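Local atomic coordinates of SAM-dependent methyltransferase (Pyrococcus horikoshii, PDB entry 1WZN), a protein that binds S-adenosyl-L-homocysteine and probably transfers a methyl group from S-adenosylmethionine to an acceptor. Residues 4-9 and 72-77; 11-16 and 50-55; 65-70 and 89-94. All coordinates share one frame; numbering follows the deposited sequence.

How the contacts relate
All three contacts touch S-adenosyl-L-homocysteine. Contacts 1 and 2 lie about 9 Å apart between centres, and contact 3 is about 15 Å from each. Along the chain contact 2 is nested inside the loop closed by contact 1. Contact 3 opens after contact 2 closes and alternates with contact 1, because helix 73-85 joins strands 65-70 and 91-94. Contact 3 pairs strand 65-70 with 91-94, an outermost strand of the Rossmann-like mixed sheet within this chain. Contacts 1 and 2 lay the N-terminal residues over the ligand. Leu76 packs against Cys50 and Asp70, and Gly51 N reaches Asp70 OD2, so the three contacts join and each lends residues to the cofactor pocket.

Contact 1 of 3, residues 4-9 and 72-77; sequences LYTLLA and HEEMLR. With SAH (S-adenosyl-L-homocysteine), chain F; SO4 (sulfate ion), chain D.
The carbonyl Tyr5 O is buried against helix 73-85 and has no polar partner in the model. It is wedged against Glu74 CB and Met75 CG, both at 3.4 Å, with His72 CB close by. The ring of Tyr5 lies flat against a bound ribose. C3' of S-adenosyl-L-homocysteine sits over the centre of the Tyr5 ring, 3.5 Å above its plane. Leu4 CB covers the opposite face, offset toward the rim. Met75 SD stands at the ring edge, 5.2 Å from the centroid, in a Met-aromatic contact. Met75 CG stands anti to the carbonyl carbon (chi1 -65°) and lies 3.7 Å from Tyr5 CB; the bends at chi2 and chi3 then carry CE to ligand O3'. His72 ND1 donates a nearly straight bond of 2.8 Å to ligand O2', which lies in the plane of the imidazole at its edge. The same ring meets the Thr6 methyl, with CD2 3.4 Å from CG2. Glu74 runs side by side with Thr6, and its CB also touches the methyl of Ala9. Replacing Tyr5 by an alanine would probably uncover one side of the ribose and take the aromatic edge from Met75. The hydroxyl of Tyr5 bonds to that of Tyr118, beyond the contact. Away from the pocket, Arg77 binds a sulfate ion, probably from the crystallisation liquor, that Arg81 also holds. The loop 4-9 thus lies across the first turn of helix 73-85, with helix 12-15 touching Leu4, Tyr5 and Met75, and strand 198-208 packing on Leu4 and Leu8.

Contact 2 of 3, residues 11-16 and 50-55; sequences YYDTIY and CGTGIP. With SAH (S-adenosyl-L-homocysteine), chain F.
The first torsions of Asp13 and Thr52 turn their polar ends to each other. Asp13 CG is anti to its carbonyl carbon (chi1 -72°), and Thr52 OG1 lies between its backbone N and carbonyl carbon (chi1 64°). The two side chains run alongside each other, pointing opposite ways. Thr52 OG1 donates to Asp13 OD1 at 2.7 Å, and OD1 accepts with its syn lone pair. Asp13 OD2 forms a salt bridge with Lys82, so both oxygens of the carboxylate have partners. The other branch of Thr52 serves the apolar side. Its methyl CG2 comes to 3.8 Å from Tyr12 CD2. Ile54 CD1 extends to the edge of the Tyr12 ring, near its plane, at 4.1 Å from CE2. It also lies 3.7 Å from Asp13 OD1, placing a methyl beside the carboxylate. Tyr16 CD2 covers one face of the Tyr12 ring, offset toward the rim. The phenol end of Tyr12 points at the ligand, with OH 3.3 Å from SD of S-adenosyl-L-homocysteine. On the loop, Gly51 CA approaches ligand O3' to 3.2 Å. A side chain on Gly51 would clash with the CB of the ligand, and its positive phi (54°) also favours glycine. Gly51 and Gly53 lie in the glycine-rich loop after strand 44-48, consistent with the cofactor-binding loop of class I methyltransferases. The chemistry is divided: the hydroxyl-to-carboxylate bond, probably strengthened by the negative charge of Asp13, ties helix 12-15 to that loop, while Tyr12 brings a phenol oxygen to the sulfur, the atom that would carry the methyl group in S-adenosylmethionine.

Contact 3 of 3, residues 65-70 and 89-94; sequences EVVGLD and KIEFLQ. With SAH (S-adenosyl-L-homocysteine), chain F.
Val67 overlaps Glu91 and Leu93 on one face of the sheet. Its CG2 lies beside the extended Glu91 chain, 3.5 Å from OE1, and the two side chains point the same way. Its CG1 is anti to the backbone N (chi1 173°) and meets Leu93 CD1 obliquely at 3.7 Å. Farther along this face, Leu69 CD1 packs on Leu93 CB. Gly68 opens the other face to Phe92: a CB there would clash with Phe92 CD1. Ile90 CG2 lies over one face of the Phe92 ring, offset toward the rim. The same methyl touches the carbonyl of Val66. The backbones run parallel, with strand axes 21° apart. Glu91 N bonds to Val66 O, Gly68 N to Glu91 O, Leu93 N to Gly68 O at 2.7 Å, and Asp70 N to Leu93 O. Weak CA-H...O contacts fill in between them, as from Gln94 CA to Asp70 O. At the N-terminal ends of the two segments a water bridges Val66 N and Lys89 O. At the other end Asp70 grips the ribose with both carboxylate oxygens. Ligand O2' donates to OD1 at 2.7 Å, and O3' donates to OD2 at 2.6 Å. The backbone N-H groups of His72 and Gly51 also bond to OD1 and OD2, so they steady the carboxylate that holds the sugar. Strand 65-70, helix 73-85 and strand 91-94 form a beta-alpha-beta crossover. An acidic residue at the end of the second strand, holding both ribose hydroxyls, is a hallmark of Rossmann-like class I methyltransferases.

Contact 1 of 3, residues 4-9 and 72-77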
# COMPACT_ATOMS: atom_id res chain seq x y z
N LEU A 4 0.83 -24.88 -17.49
CA LEU A 4 1.26 -23.91 -18.50
C LEU A 4 1.97 -24.55 -19.69
O LEU A 4 1.96 -24.01 -20.79
CB LEU A 4 2.18 -22.88 -17.84
CG LEU A 4 2.69 -21.70 -18.67
CD1 LEU A 4 1.52 -20.84 -19.12
CD2 LEU A 4 3.66 -20.89 -17.83
N TYR A 5 2.56 -25.73 -19.46
CA TYR A 5 3.32 -26.42 -20.50
C TYR A 5 2.61 -27.58 -21.17
O TYR A 5 3.16 -28.23 -22.07
CB TYR A 5 4.63 -26.90 -19.88
CG TYR A 5 5.28 -25.82 -19.06
CD1 TYR A 5 5.45 -24.54 -19.59
CD2 TYR A 5 5.68 -26.05 -17.75
CE1 TYR A 5 6.00 -23.52 -18.84
CE2 TYR A 5 6.24 -25.03 -16.98
CZ TYR A 5 6.40 -23.77 -17.54
OH TYR A 5 6.92 -22.74 -16.81
N THR A 6 1.39 -27.85 -20.73
CA THR A 6 0.59 -28.91 -21.32
C THR A 6 -0.70 -28.36 -21.91
O THR A 6 -0.82 -28.13 -23.11
CB THR A 6 0.30 -29.96 -20.23
OG1 THR A 6 -0.25 -29.32 -19.08
CG2 THR A 6 1.59 -30.67 -19.83
N LEU A 7 -1.70 -28.16 -21.04
CA LEU A 7 -2.98 -27.67 -21.55
C LEU A 7 -2.88 -26.26 -22.16
O LEU A 7 -3.62 -25.89 -23.05
CB LEU A 7 -4.02 -27.73 -20.43
CG LEU A 7 -4.35 -29.17 -20.03
CD1 LEU A 7 -4.52 -29.34 -18.52
CD2 LEU A 7 -5.64 -29.69 -20.67
N LEU A 8 -1.93 -25.44 -21.63
CA LEU A 8 -1.80 -24.05 -22.12
C LEU A 8 -0.63 -23.90 -23.09
O LEU A 8 -0.27 -22.81 -23.52
CB LEU A 8 -1.59 -23.10 -20.92
CG LEU A 8 -2.87 -22.88 -20.10
CD1 LEU A 8 -2.59 -22.14 -18.80
CD2 LEU A 8 -3.92 -22.05 -20.85
N ALA A 9 0.01 -24.99 -23.49
CA ALA A 9 1.17 -24.90 -24.38
C ALA A 9 0.95 -24.05 -25.64
O ALA A 9 1.79 -23.22 -25.98
CB ALA A 9 1.65 -26.30 -24.78
N HIS A 72 8.04 -31.68 -21.67
CA HIS A 72 6.72 -31.76 -22.27
C HIS A 72 6.63 -31.70 -23.79
O HIS A 72 7.02 -30.72 -24.42
CB HIS A 72 5.83 -30.68 -21.65
CG HIS A 72 5.65 -30.83 -20.17
ND1 HIS A 72 6.39 -30.11 -19.26
CD2 HIS A 72 4.85 -31.65 -19.46
CE1 HIS A 72 6.05 -30.49 -18.03
NE2 HIS A 72 5.12 -31.42 -18.13
N GLU A 73 6.07 -32.77 -24.35
CA GLU A 73 5.88 -32.90 -25.79
C GLU A 73 4.97 -31.79 -26.31
O GLU A 73 5.11 -31.35 -27.46
CB GLU A 73 5.26 -34.26 -26.09
CG GLU A 73 5.21 -34.62 -27.56
CD GLU A 73 6.58 -34.58 -28.20
OE1 GLU A 73 7.53 -35.17 -27.63
OE2 GLU A 73 6.71 -33.96 -29.28
N GLU A 74 4.04 -31.33 -25.48
CA GLU A 74 3.13 -30.27 -25.91
C GLU A 74 3.90 -28.98 -26.25
O GLU A 74 3.51 -28.23 -27.15
CB GLU A 74 2.08 -29.98 -24.83
CG GLU A 74 1.16 -31.17 -24.53
CD GLU A 74 1.65 -32.01 -23.37
OE1 GLU A 74 2.88 -32.15 -23.19
OE2 GLU A 74 0.79 -32.55 -22.63
N MET A 75 4.98 -28.72 -25.52
CA MET A 75 5.80 -27.54 -25.78
C MET A 75 6.66 -27.76 -27.02
O MET A 75 6.76 -26.88 -27.88
CB MET A 75 6.70 -27.23 -24.58
CG MET A 75 5.95 -26.84 -23.30
SD MET A 75 5.12 -25.23 -23.45
CE MET A 75 6.48 -24.14 -23.25
N LEU A 76 7.27 -28.94 -27.11
CA LEU A 76 8.11 -29.29 -28.26
C LEU A 76 7.31 -29.24 -29.56
O LEU A 76 7.85 -28.90 -30.62
CB LEU A 76 8.71 -30.68 -28.08
CG LEU A 76 9.64 -30.91 -26.87
CD1 LEU A 76 10.09 -32.36 -26.82
CD2 LEU A 76 10.84 -29.98 -26.97
N ARG A 77 6.03 -29.58 -29.49
CA ARG A 77 5.19 -29.57 -30.67
C ARG A 77 5.20 -28.17 -31.29
O ARG A 77 5.30 -28.02 -32.51
CB ARG A 77 3.75 -29.97 -30.31
CG ARG A 77 2.81 -30.00 -31.49
CD ARG A 77 1.42 -30.47 -31.10
NE ARG A 77 0.53 -30.51 -32.25
CZ ARG A 77 -0.74 -30.93 -32.22
NH1 ARG A 77 -1.27 -31.34 -31.07
NH2 ARG A 77 -1.47 -30.93 -33.32
N SAH F . 13.43 -21.96 -22.21
CA SAH F . 12.03 -21.59 -22.68
CB SAH F . 10.89 -22.03 -21.79
CG SAH F . 10.77 -21.53 -20.36
SD SAH F . 9.30 -22.39 -19.65
C SAH F . 12.04 -20.01 -22.88
O SAH F . 13.07 -19.36 -22.66
OXT SAH F . 10.92 -19.49 -23.30
C5' SAH F . 9.98 -23.60 -18.58
C4' SAH F . 10.19 -25.00 -19.34
O4' SAH F . 10.71 -25.84 -18.31
C3' SAH F . 8.93 -25.70 -19.80
O3' SAH F . 8.94 -25.87 -21.22
C2' SAH F . 8.95 -27.05 -18.97
O2' SAH F . 8.35 -28.13 -19.68
C1' SAH F . 10.43 -27.23 -18.69
N9 SAH F . 10.78 -28.03 -17.67
C8 SAH F . 10.49 -28.00 -16.31
N7 SAH F . 11.02 -28.96 -15.62
C5 SAH F . 11.74 -29.73 -16.57
C6 SAH F . 12.54 -30.91 -16.43
N6 SAH F . 12.75 -31.53 -15.26
N1 SAH F . 13.10 -31.38 -17.60
C2 SAH F . 12.92 -30.77 -18.81
N3 SAH F . 12.16 -29.64 -18.99
C4 SAH F . 11.60 -29.17 -17.83
S SO4 D . 1.51 -29.35 -35.77
O1 SO4 D . 2.38 -30.27 -35.02
O2 SO4 D . 2.32 -28.23 -36.31
O3 SO4 D . 0.46 -28.82 -34.88
O4 SO4 D . 0.89 -30.08 -36.89

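Contact 2 of 3, residues 11-16 and 50-55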
# COMPACT_ATOMS: atom_id res chain seq x y z
N TYR A 11 -0.77 -21.62 -26.02
CA TYR A 11 -0.97 -20.22 -25.67
C TYR A 11 0.29 -19.61 -25.05
O TYR A 11 0.33 -18.41 -24.78
CB TYR A 11 -2.13 -20.07 -24.67
CG TYR A 11 -3.47 -20.49 -25.23
CD1 TYR A 11 -4.20 -19.66 -26.08
CD2 TYR A 11 -4.00 -21.75 -24.93
CE1 TYR A 11 -5.42 -20.07 -26.62
CE2 TYR A 11 -5.22 -22.17 -25.47
CZ TYR A 11 -5.92 -21.32 -26.31
OH TYR A 11 -7.12 -21.74 -26.84
N TYR A 12 1.31 -20.43 -24.83
CA TYR A 12 2.55 -19.95 -24.22
C TYR A 12 3.16 -18.74 -24.94
O TYR A 12 3.52 -17.75 -24.30
CB TYR A 12 3.58 -21.08 -24.17
CG TYR A 12 4.81 -20.74 -23.34
CD1 TYR A 12 4.81 -20.91 -21.95
CD2 TYR A 12 5.95 -20.21 -23.94
CE1 TYR A 12 5.92 -20.56 -21.18
CE2 TYR A 12 7.06 -19.86 -23.18
CZ TYR A 12 7.04 -20.04 -21.81
OH TYR A 12 8.13 -19.67 -21.06
N ASP A 13 3.30 -18.82 -26.26
CA ASP A 13 3.90 -17.72 -27.01
C ASP A 13 3.03 -16.45 -26.96
O ASP A 13 3.54 -15.34 -27.07
CB ASP A 13 4.15 -18.13 -28.47
CG ASP A 13 5.32 -19.11 -28.60
OD1 ASP A 13 5.92 -19.45 -27.56
OD2 ASP A 13 5.64 -19.52 -29.73
N THR A 14 1.73 -16.64 -26.78
CA THR A 14 0.80 -15.51 -26.70
C THR A 14 0.99 -14.84 -25.35
O THR A 14 1.17 -13.62 -25.25
CB THR A 14 -0.65 -15.99 -26.84
OG1 THR A 14 -0.86 -16.46 -28.18
CG2 THR A 14 -1.64 -14.85 -26.52
N ILE A 15 0.97 -15.65 -24.30
CA ILE A 15 1.16 -15.17 -22.94
C ILE A 15 2.50 -14.46 -22.83
O ILE A 15 2.62 -13.42 -22.17
CB ILE A 15 1.10 -16.36 -21.95
CG1 ILE A 15 -0.32 -16.94 -21.92
CG2 ILE A 15 1.55 -15.92 -20.56
CD1 ILE A 15 -0.43 -18.28 -21.22
N TYR A 16 3.53 -14.99 -23.50
CA TYR A 16 4.84 -14.37 -23.36
C TYR A 16 5.27 -13.62 -24.63
O TYR A 16 6.39 -13.75 -25.11
CB TYR A 16 5.86 -15.47 -23.03
CG TYR A 16 5.67 -15.92 -21.63
CD1 TYR A 16 6.02 -15.08 -20.57
CD2 TYR A 16 5.13 -17.18 -21.36
CE1 TYR A 16 5.82 -15.49 -19.26
CE2 TYR A 16 4.94 -17.59 -20.05
CZ TYR A 16 5.28 -16.76 -19.00
OH TYR A 16 5.07 -17.15 -17.69
N CYS A 50 13.84 -26.25 -23.12
CA CYS A 50 13.66 -25.30 -24.22
C CYS A 50 12.26 -24.78 -24.50
O CYS A 50 12.12 -23.82 -25.25
CB CYS A 50 14.21 -25.91 -25.52
SG CYS A 50 13.31 -27.36 -26.08
N GLY A 51 11.24 -25.40 -23.91
CA GLY A 51 9.87 -24.94 -24.13
C GLY A 51 9.50 -24.86 -25.60
O GLY A 51 9.80 -25.78 -26.37
N THR A 52 8.85 -23.77 -26.00
CA THR A 52 8.44 -23.55 -27.39
C THR A 52 9.62 -23.10 -28.24
O THR A 52 9.46 -22.74 -29.41
CB THR A 52 7.35 -22.48 -27.50
OG1 THR A 52 7.87 -21.22 -27.05
CG2 THR A 52 6.13 -22.88 -26.65
N GLY A 53 10.81 -23.12 -27.65
CA GLY A 53 12.02 -22.77 -28.38
C GLY A 53 12.26 -21.32 -28.76
O GLY A 53 12.96 -21.06 -29.74
N ILE A 54 11.71 -20.39 -27.98
CA ILE A 54 11.89 -18.97 -28.26
C ILE A 54 13.37 -18.61 -28.46
O ILE A 54 13.75 -18.15 -29.53
CB ILE A 54 11.22 -18.12 -27.15
CG1 ILE A 54 9.69 -18.24 -27.28
CG2 ILE A 54 11.63 -16.65 -27.27
CD1 ILE A 54 8.90 -17.68 -26.13
N PRO A 55 14.22 -18.81 -27.44
CA PRO A 55 15.62 -18.46 -27.68
C PRO A 55 16.34 -19.52 -28.54
O PRO A 55 17.34 -19.23 -29.20
CB PRO A 55 16.21 -18.35 -26.27
CG PRO A 55 15.39 -19.35 -25.49
CD PRO A 55 13.99 -19.11 -26.01
N SAH F . 13.43 -21.96 -22.21
CA SAH F . 12.03 -21.59 -22.68
CB SAH F . 10.89 -22.03 -21.79
CG SAH F . 10.77 -21.53 -20.36
SD SAH F . 9.30 -22.39 -19.65
C SAH F . 12.04 -20.01 -22.88
O SAH F . 13.07 -19.36 -22.66
OXT SAH F . 10.92 -19.49 -23.30
C5' SAH F . 9.98 -23.60 -18.58
C4' SAH F . 10.19 -25.00 -19.34
O4' SAH F . 10.71 -25.84 -18.31
C3' SAH F . 8.93 -25.70 -19.80
O3' SAH F . 8.94 -25.87 -21.22
C2' SAH F . 8.95 -27.05 -18.97
O2' SAH F . 8.35 -28.13 -19.68
C1' SAH F . 10.43 -27.23 -18.69
N9 SAH F . 10.78 -28.03 -17.67
C8 SAH F . 10.49 -28.00 -16.31
N7 SAH F . 11.02 -28.96 -15.62
C5 SAH F . 11.74 -29.73 -16.57
C6 SAH F . 12.54 -30.91 -16.43
N6 SAH F . 12.75 -31.53 -15.26
N1 SAH F . 13.10 -31.38 -17.60
C2 SAH F . 12.92 -30.77 -18.81
N3 SAH F . 12.16 -29.64 -18.99
C4 SAH F . 11.60 -29.17 -17.83

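Contact 3 of 3, residues 65-70 and 89-94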
# COMPACT_ATOMS: atom_id res chain seq x y z
N GLU A 65 24.42 -24.85 -34.00
CA GLU A 65 23.85 -26.18 -34.17
C GLU A 65 23.22 -26.41 -32.80
O GLU A 65 23.94 -26.65 -31.83
CB GLU A 65 24.95 -27.22 -34.41
CG GLU A 65 24.42 -28.64 -34.63
CD GLU A 65 25.54 -29.67 -34.68
OE1 GLU A 65 26.60 -29.38 -35.26
OE2 GLU A 65 25.35 -30.78 -34.13
N VAL A 66 21.90 -26.36 -32.73
CA VAL A 66 21.22 -26.48 -31.44
C VAL A 66 20.40 -27.73 -31.23
O VAL A 66 19.74 -28.24 -32.14
CB VAL A 66 20.29 -25.26 -31.24
CG1 VAL A 66 19.78 -25.21 -29.80
CG2 VAL A 66 21.04 -23.98 -31.59
N VAL A 67 20.47 -28.24 -30.00
CA VAL A 67 19.69 -29.41 -29.58
C VAL A 67 18.82 -28.88 -28.44
O VAL A 67 19.34 -28.34 -27.47
CB VAL A 67 20.60 -30.53 -29.04
CG1 VAL A 67 19.74 -31.66 -28.46
CG2 VAL A 67 21.49 -31.06 -30.16
N GLY A 68 17.50 -29.02 -28.55
CA GLY A 68 16.62 -28.54 -27.50
C GLY A 68 15.98 -29.71 -26.78
O GLY A 68 15.54 -30.66 -27.42
N LEU A 69 15.92 -29.65 -25.45
CA LEU A 69 15.33 -30.73 -24.66
C LEU A 69 14.24 -30.19 -23.74
O LEU A 69 14.42 -29.17 -23.08
CB LEU A 69 16.42 -31.39 -23.80
CG LEU A 69 15.95 -32.45 -22.79
CD1 LEU A 69 15.62 -33.75 -23.51
CD2 LEU A 69 17.04 -32.68 -21.77
N ASP A 70 13.10 -30.86 -23.71
CA ASP A 70 12.03 -30.44 -22.82
C ASP A 70 11.24 -31.63 -22.33
O ASP A 70 11.09 -32.64 -23.02
CB ASP A 70 11.11 -29.41 -23.51
CG ASP A 70 10.31 -28.59 -22.50
OD1 ASP A 70 9.25 -29.07 -22.04
OD2 ASP A 70 10.74 -27.47 -22.15
N LYS A 89 16.94 -25.87 -38.74
CA LYS A 89 17.20 -27.26 -38.41
C LYS A 89 17.66 -27.37 -36.96
O LYS A 89 18.78 -26.99 -36.62
CB LYS A 89 18.26 -27.83 -39.36
CG LYS A 89 17.84 -27.81 -40.83
CD LYS A 89 18.86 -28.53 -41.72
CE LYS A 89 18.38 -28.57 -43.17
NZ LYS A 89 19.33 -29.29 -44.06
N ILE A 90 16.77 -27.88 -36.12
CA ILE A 90 17.07 -28.04 -34.70
C ILE A 90 16.61 -29.42 -34.27
O ILE A 90 15.55 -29.89 -34.69
CB ILE A 90 16.29 -27.00 -33.83
CG1 ILE A 90 16.72 -25.58 -34.22
CG2 ILE A 90 16.54 -27.27 -32.35
CD1 ILE A 90 15.83 -24.48 -33.63
N GLU A 91 17.41 -30.08 -33.44
CA GLU A 91 17.04 -31.40 -32.95
C GLU A 91 16.32 -31.20 -31.61
O GLU A 91 16.93 -30.82 -30.61
CB GLU A 91 18.29 -32.27 -32.75
CG GLU A 91 18.03 -33.57 -32.01
CD GLU A 91 19.25 -34.47 -31.93
OE1 GLU A 91 20.39 -33.94 -31.86
OE2 GLU A 91 19.08 -35.71 -31.92
N PHE A 92 15.01 -31.43 -31.61
CA PHE A 92 14.21 -31.30 -30.39
C PHE A 92 13.99 -32.69 -29.78
O PHE A 92 13.58 -33.62 -30.47
CB PHE A 92 12.88 -30.62 -30.70
CG PHE A 92 12.99 -29.13 -30.89
CD1 PHE A 92 13.30 -28.30 -29.81
CD2 PHE A 92 12.80 -28.56 -32.14
CE1 PHE A 92 13.42 -26.91 -29.98
CE2 PHE A 92 12.92 -27.18 -32.33
CZ PHE A 92 13.24 -26.36 -31.25
N LEU A 93 14.29 -32.81 -28.49
CA LEU A 93 14.17 -34.07 -27.77
C LEU A 93 13.31 -33.94 -26.52
O LEU A 93 13.34 -32.91 -25.85
CB LEU A 93 15.55 -34.55 -27.32
CG LEU A 93 16.67 -34.61 -28.37
CD1 LEU A 93 18.01 -34.80 -27.68
CD2 LEU A 93 16.38 -35.75 -29.33
N GLN A 94 12.57 -34.99 -26.20
CA GLN A 94 11.75 -34.99 -24.99
C GLN A 94 12.54 -35.72 -23.92
O GLN A 94 13.19 -36.73 -24.20
CB GLN A 94 10.42 -35.72 -25.23
CG GLN A 94 9.45 -35.68 -24.03
CD GLN A 94 9.86 -36.60 -22.89
OE1 GLN A 94 10.30 -37.73 -23.11
NE2 GLN A 94 9.71 -36.12 -21.65
N SAH F . 13.43 -21.96 -22.21
CA SAH F . 12.03 -21.59 -22.68
CB SAH F . 10.89 -22.03 -21.79
CG SAH F . 10.77 -21.53 -20.36
SD SAH F . 9.30 -22.39 -19.65
C SAH F . 12.04 -20.01 -22.88
O SAH F . 13.07 -19.36 -22.66
OXT SAH F . 10.92 -19.49 -23.30
C5' SAH F . 9.98 -23.60 -18.58
C4' SAH F . 10.19 -25.00 -19.34
O4' SAH F . 10.71 -25.84 -18.31
C3' SAH F . 8.93 -25.70 -19.80
O3' SAH F . 8.94 -25.87 -21.22
C2' SAH F . 8.95 -27.05 -18.97
O2' SAH F . 8.35 -28.13 -19.68
C1' SAH F . 10.43 -27.23 -18.69
N9 SAH F . 10.78 -28.03 -17.67
C8 SAH F . 10.49 -28.00 -16.31
N7 SAH F . 11.02 -28.96 -15.62
C5 SAH F . 11.74 -29.73 -16.57
C6 SAH F . 12.54 -30.91 -16.43
N6 SAH F . 12.75 -31.53 -15.26
N1 SAH F . 13.10 -31.38 -17.60
C2 SAH F . 12.92 -30.77 -18.81
N3 SAH F . 12.16 -29.64 -18.99
C4 SAH F . 11.60 -29.17 -17.83
O HOH W 1 20.20 -25.55 -34.78